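Local coordinates for glycoside hydrolase family 61 (Trichoderma reesei QM6a, PDB 5O2X), which probably catalyses the copper-dependent oxidative cleavage of cellulose and related polysaccharides, as a lytic polysaccharide monooxygenase of family AA9, at residues P52-H57 with A171-Q176; D73-Q78 with V142-N147. One frame throughout, in Å; residues are numbered along the deposited sequence. Where two conformers were deposited one is given.

Contact 1: P52-H57 with A171-Q176; sequences PDIICH and AQNYPQ. With SO4 (sulfate ion), chain T.
The side chains of His57 and Pro175 cross at about a right angle. Pro175 O lies in the plane of the imidazole, at its edge, 3.4 Å from His57 CD2. The pyrrolidine touches the ring too, with Pro175 CD 3.8 Å from His57 CD2. Its CG sits against the backbone at the end of the short helix 53-56, 3.7 Å from His57 N and close to Ile54 O. Ile54 makes the second touch. Its CG1 branch is anti to the backbone N (chi1 -166°), which carries Ile54 CD1 to within 4.0 Å of both CB and ND2 of Asn173.

Polar partners around the contact fix these groups. His57 NE2 bonds to Gly42 O, and the amide of Asn173 is held by Tyr49 and Glu158. Arg156 binds the carbonyls of Ile54 and Ile55. Pro175 O accepts a nearly straight bond (167°) from Gln176 NE2 at 2.9 Å. The disulfide from Cys56 to Cys177 ties the helix covalently to the same strand.

Further along the strand, Tyr174 OH donates to Gln172 OE1 at 2.7 Å, from 36° above the carbonyl plane. Gln172 NE2 donates to O4 of a sulfate, probably from the crystallisation liquor, at 3.0 Å, and His163 also binds this ion. A leucine in place of Gln172 would probably leave the Tyr174 hydroxyl without this acceptor and the sulfate without one of its donors.

Tyr174 belongs to the copper site, with His86 and the methylated histidine at position 1. This is the histidine-brace site of AA9 enzymes, on a strand whose other side packs on helix 53-56.

Contact 2: D73-Q78 with V142-N147; sequences DTILFQ and VKIPDN. With MAN (alpha-D-mannopyranose), chain N; NAG (2-acetamido-2-deoxy-beta-D-glucopyranose), chain C; MAN (alpha-D-mannopyranose), chain M.
Thr74, which pairs with Lys143 across the sheet, has its OG1 gripped by two hydroxyls of one mannose. They are O6 of that mannose, 2.8 Å from Thr74 OG1, and O4, 2.9 Å from Thr74 OG1. OG1 stands between the backbone N and the carbonyl carbon (chi1 74°), and this turns Thr74 CG2 to Lys143 CB instead. Gly11 N holds the sugar as well.

The backbones form an antiparallel ladder. Ile75 and Val142 are a hydrogen-bonded pair: Ile75 N gives a nearly straight bond (171°) to Val142 O at 2.8 Å, and Val142 N returns one to Ile75 O. Thr74 and Lys143 are a non-hydrogen-bonded pair, and here Thr74 CA approaches Val142 O in a CA-H...O contact. The ladder goes one step past the strand end, where Ile144 N meets Asp73 O at 2.9 Å.

On the face of Ile75 and Val142 the contact is apolar. Val142 CG1 touches the Phe77 ring at CE2, 3.6 Å away. Ile75 CD1 meets Ile144 CD1 at 3.9 Å, while Ile75 CG2 lies over one face of the Phe77 ring, toward its rim. His157 stacks on that ring.

Lys143 stays extended and reaches along its own segment, where NZ forms a salt bridge with Asp146 OD2 at 2.9 Å, met from 42° above the carboxylate plane. Farther up the strand, Gln78 OE1 accepts a bond from O2 of a second mannose at 2.7 Å.

The chemistry thus divides by face. The ladder joins an edge strand to the sheet, and the face of Ile75, Phe77 and Val142 is apolar. On the face of Thr74 and Lys143 a mannose takes Thr74 OG1, and Lys143 is paired with Asp146.

How the contacts relate
Contact 1 is the more buried of the two: all but one of its touching residues are buried. Contact 2 is only partly buried and has attached sugars bonded to Thr74 and Gln78. Their centres lie about 20 Å apart, on opposite sides of the chain's centre, and they do not touch. Each uses a different sheet. Residues 172-176 belong to the mixed sheet with strand 151-161, whereas 74-78 and 142-143 are neighbouring strands of the other sheet. Indirect links join them: Trp79, on the strand of 74-78, touches Tyr174 and Gln176, and His157 stacks on Phe77 and bonds to the backbone of Gln176. Packing and a disulfide serve contact 1, while contact 2 relies on paired backbone bonds.

Contact 1: P52-H57 with A171-Q176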
loop_
_atom_site.group_PDB
_atom_site.type_symbol
_atom_site.label_atom_id
_atom_site.label_comp_id
_atom_site.label_asym_id
_atom_site.label_seq_id
_atom_site.Cartn_x
_atom_site.Cartn_y
_atom_site.Cartn_z
ATOM N N PRO A 52 -4.629 13.856 7.751
ATOM C CA PRO A 52 -3.337 13.356 7.320
ATOM C C PRO A 52 -3.080 11.890 7.607
ATOM O O PRO A 52 -2.234 11.283 6.930
ATOM C CB PRO A 52 -2.348 14.273 8.074
ATOM C CG PRO A 52 -3.128 14.904 9.197
ATOM C CD PRO A 52 -4.490 15.037 8.641
ATOM N N ASP A 53 -3.738 11.318 8.587
ATOM C CA ASP A 53 -3.522 9.889 8.903
ATOM C C ASP A 53 -3.768 8.965 7.724
ATOM O O ASP A 53 -3.185 7.887 7.670
ATOM C CB ASP A 53 -4.420 9.463 10.081
ATOM C CG ASP A 53 -3.940 9.956 11.429
ATOM O OD1 ASP A 53 -2.827 10.511 11.543
ATOM O OD2 ASP A 53 -4.735 9.749 12.393
ATOM N N ILE A 54 -4.678 9.317 6.804
ATOM C CA ILE A 54 -4.945 8.385 5.684
ATOM C C ILE A 54 -3.760 8.283 4.741
ATOM O O ILE A 54 -3.673 7.305 3.976
ATOM C CB ILE A 54 -6.211 8.828 4.917
ATOM C CG1 ILE A 54 -6.733 7.729 3.981
ATOM C CG2 ILE A 54 -5.983 10.125 4.122
ATOM C CD1 ILE A 54 -7.020 6.387 4.626
ATOM N N ILE A 55 -2.842 9.254 4.757
ATOM C CA ILE A 55 -1.794 9.275 3.737
ATOM C C ILE A 55 -0.871 8.084 3.883
ATOM O O ILE A 55 -0.687 7.280 2.968
ATOM C CB ILE A 55 -1.038 10.616 3.788
ATOM C CG1 ILE A 55 -1.998 11.814 3.568
ATOM C CG2 ILE A 55 0.071 10.610 2.759
ATOM C CD1 ILE A 55 -1.381 13.135 3.977
ATOM N N CYS A 56 -0.262 7.940 5.067
ATOM C CA CYS A 56 0.713 6.898 5.381
ATOM C C CYS A 56 0.452 6.259 6.757
ATOM O O CYS A 56 1.364 5.693 7.369
ATOM C CB CYS A 56 2.141 7.414 5.276
ATOM S SG CYS A 56 2.653 7.779 3.572
ATOM N N HIS A 57 -0.798 6.303 7.213
ATOM C CA HIS A 57 -1.210 5.720 8.502
ATOM C C HIS A 57 -0.947 6.740 9.632
ATOM O O HIS A 57 -0.432 7.844 9.435
ATOM C CB HIS A 57 -0.673 4.319 8.753
ATOM C CG HIS A 57 -1.660 3.394 9.417
ATOM N ND1 HIS A 57 -2.309 3.740 10.590
ATOM C CD2 HIS A 57 -2.049 2.144 9.081
ATOM C CE1 HIS A 57 -3.076 2.717 10.920
ATOM N NE2 HIS A 57 -2.938 1.735 10.022
ATOM N N ALA A 171 -15.638 0.856 7.270
ATOM C CA ALA A 171 -14.487 0.382 6.498
ATOM C C ALA A 171 -13.216 0.610 7.298
ATOM O O ALA A 171 -13.129 1.553 8.089
ATOM C CB ALA A 171 -14.402 1.125 5.169
ATOM N N GLN A 172 -12.210 -0.240 7.052
ATOM C CA GLN A 172 -10.931 -0.123 7.749
ATOM C C GLN A 172 -9.815 -0.102 6.745
ATOM O O GLN A 172 -9.651 -1.030 5.958
ATOM C CB GLN A 172 -10.732 -1.321 8.679
ATOM C CG GLN A 172 -11.754 -1.417 9.790
ATOM C CD GLN A 172 -11.656 -2.712 10.572
ATOM O OE1 GLN A 172 -10.797 -3.554 10.299
ATOM N NE2 GLN A 172 -12.554 -2.888 11.529
ATOM N N ASN A 173 -9.024 0.983 6.729
ATOM C CA ASN A 173 -7.948 1.121 5.747
ATOM C C ASN A 173 -6.611 0.876 6.438
ATOM O O ASN A 173 -6.349 1.396 7.529
ATOM C CB ASN A 173 -7.935 2.509 5.134
ATOM C CG ASN A 173 -9.121 2.766 4.240
ATOM O OD1 ASN A 173 -10.270 2.579 4.630
ATOM N ND2 ASN A 173 -8.847 3.209 3.021
ATOM N N TYR A 174 -5.728 0.145 5.742
ATOM C CA TYR A 174 -4.423 -0.218 6.286
ATOM C C TYR A 174 -3.331 0.221 5.325
ATOM O O TYR A 174 -2.662 -0.615 4.662
ATOM C CB TYR A 174 -4.354 -1.734 6.528
ATOM C CG TYR A 174 -5.391 -2.245 7.528
ATOM C CD1 TYR A 174 -6.677 -2.538 7.154
ATOM C CD2 TYR A 174 -5.043 -2.469 8.859
ATOM C CE1 TYR A 174 -7.589 -3.051 8.048
ATOM C CE2 TYR A 174 -5.938 -2.971 9.789
ATOM C CZ TYR A 174 -7.220 -3.301 9.359
ATOM O OH TYR A 174 -8.096 -3.804 10.308
ATOM N N PRO A 175 -3.077 1.538 5.208
ATOM C CA PRO A 175 -2.001 2.017 4.308
ATOM C C PRO A 175 -0.633 1.801 4.930
ATOM O O PRO A 175 -0.440 1.918 6.151
ATOM C CB PRO A 175 -2.319 3.520 4.172
ATOM C CG PRO A 175 -3.005 3.854 5.489
ATOM C CD PRO A 175 -3.844 2.639 5.796
ATOM N N GLN A 176 0.334 1.562 4.033
ATOM C CA GLN A 176 1.739 1.351 4.410
ATOM C C GLN A 176 2.589 2.025 3.321
ATOM O O GLN A 176 2.480 1.664 2.147
ATOM C CB GLN A 176 2.046 -0.152 4.446
ATOM C CG GLN A 176 1.233 -0.953 5.464
ATOM C CD GLN A 176 1.801 -0.862 6.842
ATOM O OE1 GLN A 176 2.581 -1.730 7.276
ATOM N NE2 GLN A 176 1.455 0.191 7.568
HETATM S S SO4 T . -12.926 -6.321 14.073
HETATM O O1 SO4 T . -13.889 -7.434 13.958
HETATM O O2 SO4 T . -13.206 -5.749 15.402
HETATM O O3 SO4 T . -11.539 -6.838 13.899
HETATM O O4 SO4 T . -13.125 -5.377 13.025
#

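Contact 2: D73-Q78 with V142-N147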
loop_
_atom_site.group_PDB
_atom_site.type_symbol
_atom_site.label_atom_id
_atom_site.label_comp_id
_atom_site.label_asym_id
_atom_site.label_seq_id
_atom_site.Cartn_x
_atom_site.Cartn_y
_atom_site.Cartn_z
ATOM N N ASP A 73 10.753 -3.563 -12.077
ATOM C CA ASP A 73 10.976 -4.481 -10.957
ATOM C C ASP A 73 9.655 -4.792 -10.253
ATOM O O ASP A 73 8.727 -3.967 -10.243
ATOM C CB ASP A 73 11.936 -3.826 -9.902
ATOM C CG ASP A 73 13.377 -3.731 -10.325
ATOM O OD1 ASP A 73 13.715 -4.299 -11.384
ATOM O OD2 ASP A 73 14.185 -3.115 -9.540
ATOM N N THR A 74 9.585 -5.991 -9.666
ATOM C CA THR A 74 8.432 -6.320 -8.864
ATOM C C THR A 74 8.807 -6.248 -7.382
ATOM O O THR A 74 9.931 -6.497 -6.968
ATOM C CB THR A 74 7.766 -7.642 -9.162
ATOM O OG1 THR A 74 8.540 -8.695 -8.668
ATOM C CG2 THR A 74 7.313 -7.745 -10.586
ATOM N N ILE A 75 7.817 -5.830 -6.605
ATOM C CA ILE A 75 7.965 -5.656 -5.153
ATOM C C ILE A 75 6.908 -6.527 -4.483
ATOM O O ILE A 75 5.714 -6.420 -4.774
ATOM C CB ILE A 75 7.772 -4.183 -4.762
ATOM C CG1 ILE A 75 8.828 -3.320 -5.480
ATOM C CG2 ILE A 75 7.864 -4.046 -3.231
ATOM C CD1 ILE A 75 8.773 -1.858 -5.143
ATOM N N LEU A 76 7.381 -7.389 -3.601
ATOM C CA LEU A 76 6.550 -8.256 -2.773
ATOM C C LEU A 76 6.418 -7.633 -1.400
ATOM O O LEU A 76 7.419 -7.269 -0.762
ATOM C CB LEU A 76 7.185 -9.664 -2.716
ATOM C CG LEU A 76 6.455 -10.663 -1.817
ATOM C CD1 LEU A 76 6.617 -12.030 -2.382
ATOM C CD2 LEU A 76 6.968 -10.584 -0.360
ATOM N N PHE A 77 5.173 -7.509 -0.934
ATOM C CA PHE A 77 4.852 -7.019 0.402
ATOM C C PHE A 77 4.505 -8.214 1.285
ATOM O O PHE A 77 3.664 -9.021 0.908
ATOM C CB PHE A 77 3.647 -6.098 0.371
ATOM C CG PHE A 77 3.809 -4.905 -0.518
ATOM C CD1 PHE A 77 4.498 -3.766 -0.122
ATOM C CD2 PHE A 77 3.252 -4.949 -1.786
ATOM C CE1 PHE A 77 4.620 -2.698 -0.981
ATOM C CE2 PHE A 77 3.333 -3.892 -2.637
ATOM C CZ PHE A 77 4.015 -2.762 -2.249
ATOM N N GLN A 78 5.132 -8.302 2.463
ATOM C CA GLN A 78 4.884 -9.393 3.420
ATOM C C GLN A 78 4.137 -8.867 4.630
ATOM O O GLN A 78 4.712 -8.119 5.434
ATOM C CB GLN A 78 6.199 -9.997 3.855
ATOM C CG GLN A 78 6.059 -11.127 4.890
ATOM C CD GLN A 78 5.488 -12.365 4.249
ATOM O OE1 GLN A 78 6.160 -13.002 3.417
ATOM N NE2 GLN A 78 4.243 -12.712 4.590
ATOM N N VAL A 142 3.418 -6.174 -6.563
ATOM C CA VAL A 142 3.144 -5.051 -7.490
ATOM C C VAL A 142 4.354 -4.894 -8.390
ATOM O O VAL A 142 5.479 -5.109 -7.973
ATOM C CB VAL A 142 2.782 -3.751 -6.704
ATOM C CG1 VAL A 142 4.008 -3.142 -6.049
ATOM C CG2 VAL A 142 2.048 -2.743 -7.583
ATOM N N LYS A 143 4.100 -4.443 -9.614
ATOM C CA LYS A 143 5.156 -4.135 -10.559
ATOM C C LYS A 143 5.315 -2.634 -10.735
ATOM O O LYS A 143 4.332 -1.929 -11.007
ATOM C CB LYS A 143 4.875 -4.823 -11.890
ATOM C CG LYS A 143 5.894 -4.462 -12.952
ATOM C CD LYS A 143 5.718 -5.289 -14.221
ATOM C CE LYS A 143 6.339 -4.614 -15.442
ATOM N NZ LYS A 143 6.051 -5.348 -16.720
ATOM N N ILE A 144 6.539 -2.148 -10.565
ATOM C CA ILE A 144 6.805 -0.745 -10.891
ATOM C C ILE A 144 6.761 -0.626 -12.439
ATOM O O ILE A 144 7.450 -1.371 -13.137
ATOM C CB ILE A 144 8.166 -0.329 -10.366
ATOM C CG1 ILE A 144 8.224 -0.505 -8.847
ATOM C CG2 ILE A 144 8.476 1.092 -10.781
ATOM C CD1 ILE A 144 7.160 0.204 -8.050
ATOM N N PRO A 145 5.921 0.251 -12.990
ATOM C CA PRO A 145 5.746 0.294 -14.467
ATOM C C PRO A 145 7.072 0.396 -15.194
ATOM O O PRO A 145 7.955 1.164 -14.802
ATOM C CB PRO A 145 4.881 1.532 -14.651
ATOM C CG PRO A 145 4.035 1.593 -13.417
ATOM C CD PRO A 145 4.987 1.164 -12.309
ATOM N N ASP A 146 7.192 -0.360 -16.284
ATOM C CA ASP A 146 8.400 -0.362 -17.085
ATOM C C ASP A 146 8.795 1.024 -17.575
ATOM O O ASP A 146 9.984 1.313 -17.684
ATOM C CB ASP A 146 8.203 -1.256 -18.334
ATOM C CG ASP A 146 8.093 -2.728 -18.040
ATOM O OD1 ASP A 146 8.927 -3.210 -17.295
ATOM O OD2 ASP A 146 7.233 -3.441 -18.620
ATOM N N ASN A 147 7.789 1.840 -17.864
ATOM C CA ASN A 147 8.039 3.157 -18.425
ATOM C C ASN A 147 7.983 4.297 -17.425
ATOM O O ASN A 147 8.028 5.482 -17.798
ATOM C CB ASN A 147 7.125 3.379 -19.622
ATOM C CG ASN A 147 7.562 2.549 -20.817
ATOM O OD1 ASN A 147 8.652 1.960 -20.832
ATOM N ND2 ASN A 147 6.713 2.490 -21.813
HETATM C C1 MAN N . 10.285 -13.487 -6.210
HETATM C C2 MAN N . 11.136 -12.270 -5.887
HETATM C C3 MAN N . 10.235 -11.114 -5.395
HETATM C C4 MAN N . 9.171 -10.838 -6.434
HETATM C C5 MAN N . 8.382 -12.122 -6.666
HETATM C C6 MAN N . 7.342 -11.984 -7.740
HETATM O O2 MAN N . 11.863 -11.842 -7.022
HETATM O O3 MAN N . 11.044 -9.972 -5.132
HETATM O O4 MAN N . 8.324 -9.801 -5.960
HETATM O O5 MAN N . 9.231 -13.170 -7.096
HETATM O O6 MAN N . 7.928 -11.441 -8.951
HETATM C C1 NAG C . 5.159 -17.126 5.545
HETATM C C2 NAG C . 6.483 -17.824 5.635
HETATM C C3 NAG C . 6.958 -17.750 7.085
HETATM C C4 NAG C . 7.027 -16.332 7.575
HETATM C C5 NAG C . 5.733 -15.587 7.282
HETATM C C6 NAG C . 5.872 -14.106 7.480
HETATM C C7 NAG C . 7.317 -19.803 4.493
HETATM C C8 NAG C . 7.056 -21.229 4.125
HETATM N N2 NAG C . 6.369 -19.193 5.196
HETATM O O3 NAG C . 8.236 -18.383 7.258
HETATM O O4 NAG C . 7.282 -16.278 8.994
HETATM O O5 NAG C . 5.364 -15.760 5.881
HETATM O O6 NAG C . 6.945 -13.571 6.721
HETATM O O7 NAG C . 8.348 -19.210 4.134
HETATM C C1 MAN M . 5.612 -16.003 0.355
HETATM C C2 MAN M . 6.739 -15.431 1.167
HETATM C C3 MAN M . 8.034 -16.167 0.905
HETATM C C4 MAN M . 7.874 -17.658 1.056
HETATM C C5 MAN M . 6.667 -18.142 0.262
HETATM C C6 MAN M . 6.342 -19.592 0.522
HETATM O O2 MAN M . 6.369 -15.557 2.544
HETATM O O3 MAN M . 9.064 -15.702 1.791
HETATM O O4 MAN M . 9.057 -18.300 0.561
HETATM O O5 MAN M . 5.492 -17.391 0.553
HETATM O O6 MAN M . 5.322 -20.052 -0.366
#